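Beta-glucanase (Clostridium thermocellum, PDB 3WVJ) hydrolyses mixed-linkage beta-1,3-1,4-glucans such as lichenan as an endo-acting glycoside hydrolase of family 16, built on a beta-jellyroll fold. Local coordinates at residues Val40-Asn44 against Gly45-Leu49; Asp159-Asp163 against Gly164-Tyr168. One frame throughout, in Å; residues are numbered along the deposited sequence.

Contact 1 of 2, residues Val40-Asn44 against Gly45-Leu49; sequences VTFSN and GKMIL
Met-47 crosses Phe-42, its partner in an antiparallel non-hydrogen-bonded pair, obliquely, its CB and CG lying against the CE1 side of the ring. Its CB lies 3.6 Å from Phe-42 CE1. The next atom, CG, is set anti to the backbone N (chi1 -179°), which carries it close against the same ring, 3.4 Å from Phe-42 CE1. There the chain bends, and SD passes Val-40 CG1 at 4.1 Å. The CE end then leads away from strand 40-43, and the side chain as a whole also touches Tyr-66, Met-183 and Tyr-208. Further along this face Val-40 and Leu-49 lie side by side, with Val-40 CG2 3.6 Å from Leu-49 CD2. The frame is a beta hairpin on the jellyroll of this family 16 glucanase: strands 40-43 and 46-53 are joined by a type I' turn from Ser-43 to Lys-46, with Asn-44 and Gly-45 at its corners. Both corner residues have positive phi, and at Gly-45 a CB would clash with Asn-44 O. Ser-43 and Lys-46 close the turn with two backbone bonds. Thr-41 and Ile-48 make the second bonded pair, in which Ile-48 N to Thr-41 O is short and nearly straight (2.7 Å, 173°). On the face carrying these residues a water ties Thr-41 OG1 to the backbone: it donates to Ile-48 O, which also receives Thr-41 N and so holds two bonds. Ser-43 OG, with chi1 at 41°, meets the Ile-48 methyl CD1 at 3.3 Å. Outside the hairpin, Met-47 and Leu-49 continue the backbone bonding to Tyr-208 and Ala-206 on strand 204-214.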
loop_
_atom_site.group_PDB
_atom_site.type_symbol
_atom_site.label_atom_id
_atom_site.label_comp_id
_atom_site.label_asym_id
_atom_site.label_seq_id
_atom_site.Cartn_x
_atom_site.Cartn_y
_atom_site.Cartn_z
ATOM N N VAL A 40 9.988 -7.112 -7.187
ATOM C CA VAL A 40 10.110 -7.076 -5.751
ATOM C C VAL A 40 11.481 -7.657 -5.407
ATOM O O VAL A 40 11.636 -8.822 -5.591
ATOM C CB VAL A 40 8.989 -7.961 -5.115
ATOM C CG1 VAL A 40 9.091 -7.953 -3.613
ATOM C CG2 VAL A 40 7.597 -7.450 -5.507
ATOM N N THR A 41 12.425 -6.881 -4.867
ATOM C CA THR A 41 13.800 -7.363 -4.611
ATOM C C THR A 41 14.088 -6.817 -3.231
ATOM O O THR A 41 13.222 -6.092 -2.655
ATOM C CB THR A 41 14.820 -6.781 -5.603
ATOM O OG1 THR A 41 14.695 -5.350 -5.566
ATOM C CG2 THR A 41 14.551 -7.290 -7.017
ATOM N N PHE A 42 15.234 -7.204 -2.688
ATOM C CA PHE A 42 15.651 -6.871 -1.331
ATOM C C PHE A 42 17.095 -6.357 -1.359
ATOM O O PHE A 42 17.973 -6.985 -1.945
ATOM C CB PHE A 42 15.446 -8.079 -0.387
ATOM C CG PHE A 42 14.031 -8.559 -0.385
ATOM C CD1 PHE A 42 13.106 -8.062 0.535
ATOM C CD2 PHE A 42 13.556 -9.424 -1.386
ATOM C CE1 PHE A 42 11.745 -8.426 0.474
ATOM C CE2 PHE A 42 12.193 -9.776 -1.447
ATOM C CZ PHE A 42 11.293 -9.286 -0.513
ATOM N N SER A 43 17.319 -5.174 -0.789
ATOM C CA SER A 43 18.658 -4.678 -0.522
ATOM C C SER A 43 18.629 -3.648 0.617
ATOM O O SER A 43 17.595 -2.987 0.861
ATOM C CB SER A 43 19.213 -4.038 -1.770
ATOM O OG SER A 43 18.163 -3.295 -2.355
ATOM N N ASN A 44 19.774 -3.526 1.297
ATOM C CA ASN A 44 20.049 -2.524 2.358
ATOM C C ASN A 44 19.115 -2.510 3.522
ATOM O O ASN A 44 18.800 -1.434 4.110
ATOM C CB ASN A 44 20.190 -1.090 1.880
ATOM C CG ASN A 44 20.769 -0.983 0.508
ATOM O OD1 ASN A 44 20.068 -1.209 -0.484
ATOM N ND2 ASN A 44 22.009 -0.583 0.426
ATOM N N GLY A 45 18.680 -3.705 3.861
ATOM C CA GLY A 45 17.636 -3.842 4.856
ATOM C C GLY A 45 16.225 -3.611 4.352
ATOM O O GLY A 45 15.249 -3.735 5.157
ATOM N N LYS A 46 16.094 -3.299 3.052
ATOM C CA LYS A 46 14.753 -2.921 2.483
ATOM C C LYS A 46 14.141 -3.842 1.426
ATOM O O LYS A 46 14.834 -4.644 0.817
ATOM C CB LYS A 46 14.781 -1.450 2.068
ATOM C CG LYS A 46 15.304 -0.667 3.268
ATOM C CD LYS A 46 16.006 0.574 2.909
ATOM C CE LYS A 46 16.869 0.934 4.127
ATOM N NZ LYS A 46 17.890 1.896 3.694
ATOM N N MET A 47 12.809 -3.808 1.319
ATOM C CA MET A 47 12.139 -4.406 0.219
ATOM C C MET A 47 11.977 -3.286 -0.802
ATOM O O MET A 47 11.615 -2.122 -0.450
ATOM C CB MET A 47 10.818 -4.982 0.694
ATOM C CG MET A 47 10.029 -5.668 -0.400
ATOM S SD MET A 47 8.991 -4.502 -1.330
ATOM C CE MET A 47 7.561 -4.347 -0.268
ATOM N N ILE A 48 12.295 -3.574 -2.062
ATOM C CA ILE A 48 12.267 -2.545 -3.114
ATOM C C ILE A 48 11.194 -2.954 -4.144
ATOM O O ILE A 48 11.128 -4.111 -4.541
ATOM C CB ILE A 48 13.662 -2.384 -3.707
ATOM C CG1 ILE A 48 14.568 -2.002 -2.562
ATOM C CG2 ILE A 48 13.699 -1.285 -4.739
ATOM C CD1 ILE A 48 15.687 -1.130 -2.990
ATOM N N LEU A 49 10.279 -2.034 -4.474
ATOM C CA LEU A 49 9.402 -2.222 -5.595
ATOM C C LEU A 49 9.920 -1.354 -6.711
ATOM O O LEU A 49 10.186 -0.166 -6.501
ATOM C CB LEU A 49 7.944 -1.761 -5.266
ATOM C CG LEU A 49 7.245 -2.505 -4.135
ATOM C CD1 LEU A 49 5.800 -1.934 -4.057
ATOM C CD2 LEU A 49 7.182 -3.990 -4.424
HETATM O O HOH W 1 12.702 -4.197 -6.893
#

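Contact 2 of 2, residues Asp159-Asp163 against Gly164-Tyr168; sequences DFYVD and GKKVY
Asp-159 and Lys-166 form a salt bridge across a beta hairpin whose strands, 157-162 and 165-170, belong to the jellyroll framework and meet in a type I' turn from Val-162 to Lys-165. Lys-166 NZ lies 2.7 Å from Asp-159 OD2 and comes from above the carboxylate plane; OD2 has a further hydrogen bond just outside the segments. The other oxygen, OD1, is engaged by NE of Arg-169 in a second salt bridge. The buried carboxylate thus draws together two cations whose ends, Lys-166 NZ and Arg-169 NH2, come close to each other, which would probably keep it ionised. The lysine chain reaches this spot by crossing Tyr-161: with CG anti to the backbone N (chi1 162°) and the rest extended, its CB makes a CH-pi contact over one face of the ring, 3.8 Å from the centroid. Tyr-161 in turn packs edge-to-face with Tyr-76. Four backbone bonds satisfy the facing amides and carbonyls. At the turn, Val-162 N gives to Lys-165 O, while the return bond from Lys-165 N to Val-162 O is long, 3.3 Å. Next comes a beta bulge, with backbone angles like those of the classic type: Phe-160 stands opposite both Val-167 and Tyr-168. Its O takes Val-167 N at 2.8 Å, and its N gives to Tyr-168 O, also at 2.8 Å. The extra residue is accommodated at Val-167, whose psi (-9°) departs from the extended values of its neighbours. At the turn itself Asp-163 OD1 accepts from Thr-148 N, tying the corner to strand 147-154. Phe-160 and Tyr-168 extend side by side, each stacked on a further ring, Phe-122 and Tyr-134 respectively. Between the two, Phe-160 CD2 lies in the plane of the Tyr-168 ring at its edge, 3.6 Å from CD2 of the tyrosine.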
loop_
_atom_site.group_PDB
_atom_site.type_symbol
_atom_site.label_atom_id
_atom_site.label_comp_id
_atom_site.label_asym_id
_atom_site.label_seq_id
_atom_site.Cartn_x
_atom_site.Cartn_y
_atom_site.Cartn_z
ATOM N N ASP A 159 -8.194 5.291 12.364
ATOM C CA ASP A 159 -7.374 6.396 12.779
ATOM C C ASP A 159 -6.051 6.342 12.081
ATOM O O ASP A 159 -5.339 5.304 12.212
ATOM C CB ASP A 159 -7.156 6.298 14.288
ATOM C CG ASP A 159 -8.309 6.834 15.051
ATOM O OD1 ASP A 159 -9.234 7.471 14.462
ATOM O OD2 ASP A 159 -8.293 6.630 16.277
ATOM N N PHE A 160 -5.724 7.402 11.333
ATOM C CA PHE A 160 -4.481 7.469 10.550
ATOM C C PHE A 160 -3.294 8.145 11.296
ATOM O O PHE A 160 -3.440 9.183 11.897
ATOM C CB PHE A 160 -4.734 8.094 9.158
ATOM C CG PHE A 160 -5.606 7.221 8.240
ATOM C CD1 PHE A 160 -5.042 6.267 7.409
ATOM C CD2 PHE A 160 -7.005 7.365 8.208
ATOM C CE1 PHE A 160 -5.836 5.450 6.572
ATOM C CE2 PHE A 160 -7.801 6.558 7.380
ATOM C CZ PHE A 160 -7.222 5.617 6.539
ATOM N N TYR A 161 -2.140 7.475 11.257
ATOM C CA TYR A 161 -0.876 7.912 11.921
ATOM C C TYR A 161 0.219 8.240 10.907
ATOM O O TYR A 161 0.337 7.614 9.843
ATOM C CB TYR A 161 -0.360 6.872 12.923
ATOM C CG TYR A 161 -1.294 6.641 14.100
ATOM C CD1 TYR A 161 -0.954 7.011 15.418
ATOM C CD2 TYR A 161 -2.530 6.035 13.906
ATOM C CE1 TYR A 161 -1.829 6.787 16.481
ATOM C CE2 TYR A 161 -3.399 5.804 14.965
ATOM C CZ TYR A 161 -3.063 6.181 16.240
ATOM O OH TYR A 161 -4.010 5.929 17.226
ATOM N N VAL A 162 0.998 9.265 11.237
ATOM C CA VAL A 162 2.183 9.605 10.484
ATOM C C VAL A 162 3.280 9.714 11.526
ATOM O O VAL A 162 3.184 10.532 12.407
ATOM C CB VAL A 162 1.975 10.922 9.749
ATOM C CG1 VAL A 162 3.242 11.333 9.045
ATOM C CG2 VAL A 162 0.806 10.802 8.749
ATOM N N ASP A 163 4.324 8.898 11.455
ATOM C CA ASP A 163 5.409 8.972 12.431
ATOM C C ASP A 163 4.956 8.828 13.873
ATOM O O ASP A 163 5.442 9.556 14.750
ATOM C CB ASP A 163 6.273 10.252 12.262
ATOM C CG ASP A 163 7.209 10.154 11.085
ATOM O OD1 ASP A 163 7.631 8.988 10.782
ATOM O OD2 ASP A 163 7.527 11.183 10.477
ATOM N N GLY A 164 4.053 7.879 14.116
ATOM C CA GLY A 164 3.615 7.546 15.470
ATOM C C GLY A 164 2.581 8.472 16.094
ATOM O O GLY A 164 2.279 8.297 17.282
ATOM N N LYS A 165 2.053 9.439 15.302
ATOM C CA LYS A 165 1.084 10.461 15.756
ATOM C C LYS A 165 -0.222 10.439 14.972
ATOM O O LYS A 165 -0.225 10.403 13.750
ATOM C CB LYS A 165 1.689 11.887 15.674
ATOM C CG LYS A 165 2.730 12.156 16.768
ATOM C CD LYS A 165 3.380 13.525 16.647
ATOM C CE LYS A 165 4.379 13.685 17.789
ATOM N NZ LYS A 165 4.668 15.137 18.033
ATOM N N LYS A 166 -1.347 10.409 15.669
ATOM C CA LYS A 166 -2.643 10.291 14.991
ATOM C C LYS A 166 -3.024 11.634 14.397
ATOM O O LYS A 166 -3.091 12.625 15.106
ATOM C CB LYS A 166 -3.697 9.768 15.982
ATOM C CG LYS A 166 -5.129 10.005 15.545
ATOM C CD LYS A 166 -6.065 9.471 16.610
ATOM C CE LYS A 166 -7.461 9.999 16.381
ATOM N NZ LYS A 166 -8.346 9.152 17.221
ATOM N N VAL A 167 -3.264 11.672 13.090
ATOM C CA VAL A 167 -3.562 12.915 12.432
ATOM C C VAL A 167 -4.969 13.036 11.879
ATOM O O VAL A 167 -5.333 14.097 11.467
ATOM C CB VAL A 167 -2.515 13.265 11.334
ATOM C CG1 VAL A 167 -1.126 13.322 11.959
ATOM C CG2 VAL A 167 -2.517 12.266 10.206
ATOM N N TYR A 168 -5.747 11.953 11.865
ATOM C CA TYR A 168 -7.043 11.927 11.213
ATOM C C TYR A 168 -7.865 10.726 11.675
ATOM O O TYR A 168 -7.292 9.662 11.990
ATOM C CB TYR A 168 -6.843 11.869 9.692
ATOM C CG TYR A 168 -8.118 11.806 8.870
ATOM C CD1 TYR A 168 -8.974 12.906 8.782
ATOM C CD2 TYR A 168 -8.454 10.637 8.136
ATOM C CE1 TYR A 168 -10.140 12.876 8.028
ATOM C CE2 TYR A 168 -9.638 10.594 7.364
ATOM C CZ TYR A 168 -10.476 11.705 7.327
ATOM O OH TYR A 168 -11.663 11.725 6.559
#

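Contact 1 closes long before contact 2 opens along the chain, and their centres stand about 25 Å apart, with the nearest atoms about 14 Å apart and no touch. Both are hairpins with two-residue type I' turns within the family 16 range, and each lies some 15 or 16 Å from the centre of the chain. Antiparallel pairings connect them: strand 46-53 pairs with strand 204-214, which pairs with 75-82, then 147-154, then 157-162 of contact 2. Three strands thus separate the two hairpins in this series, and the C-terminal strand 204-214 links early and late parts of the sequence into one jellyroll framework.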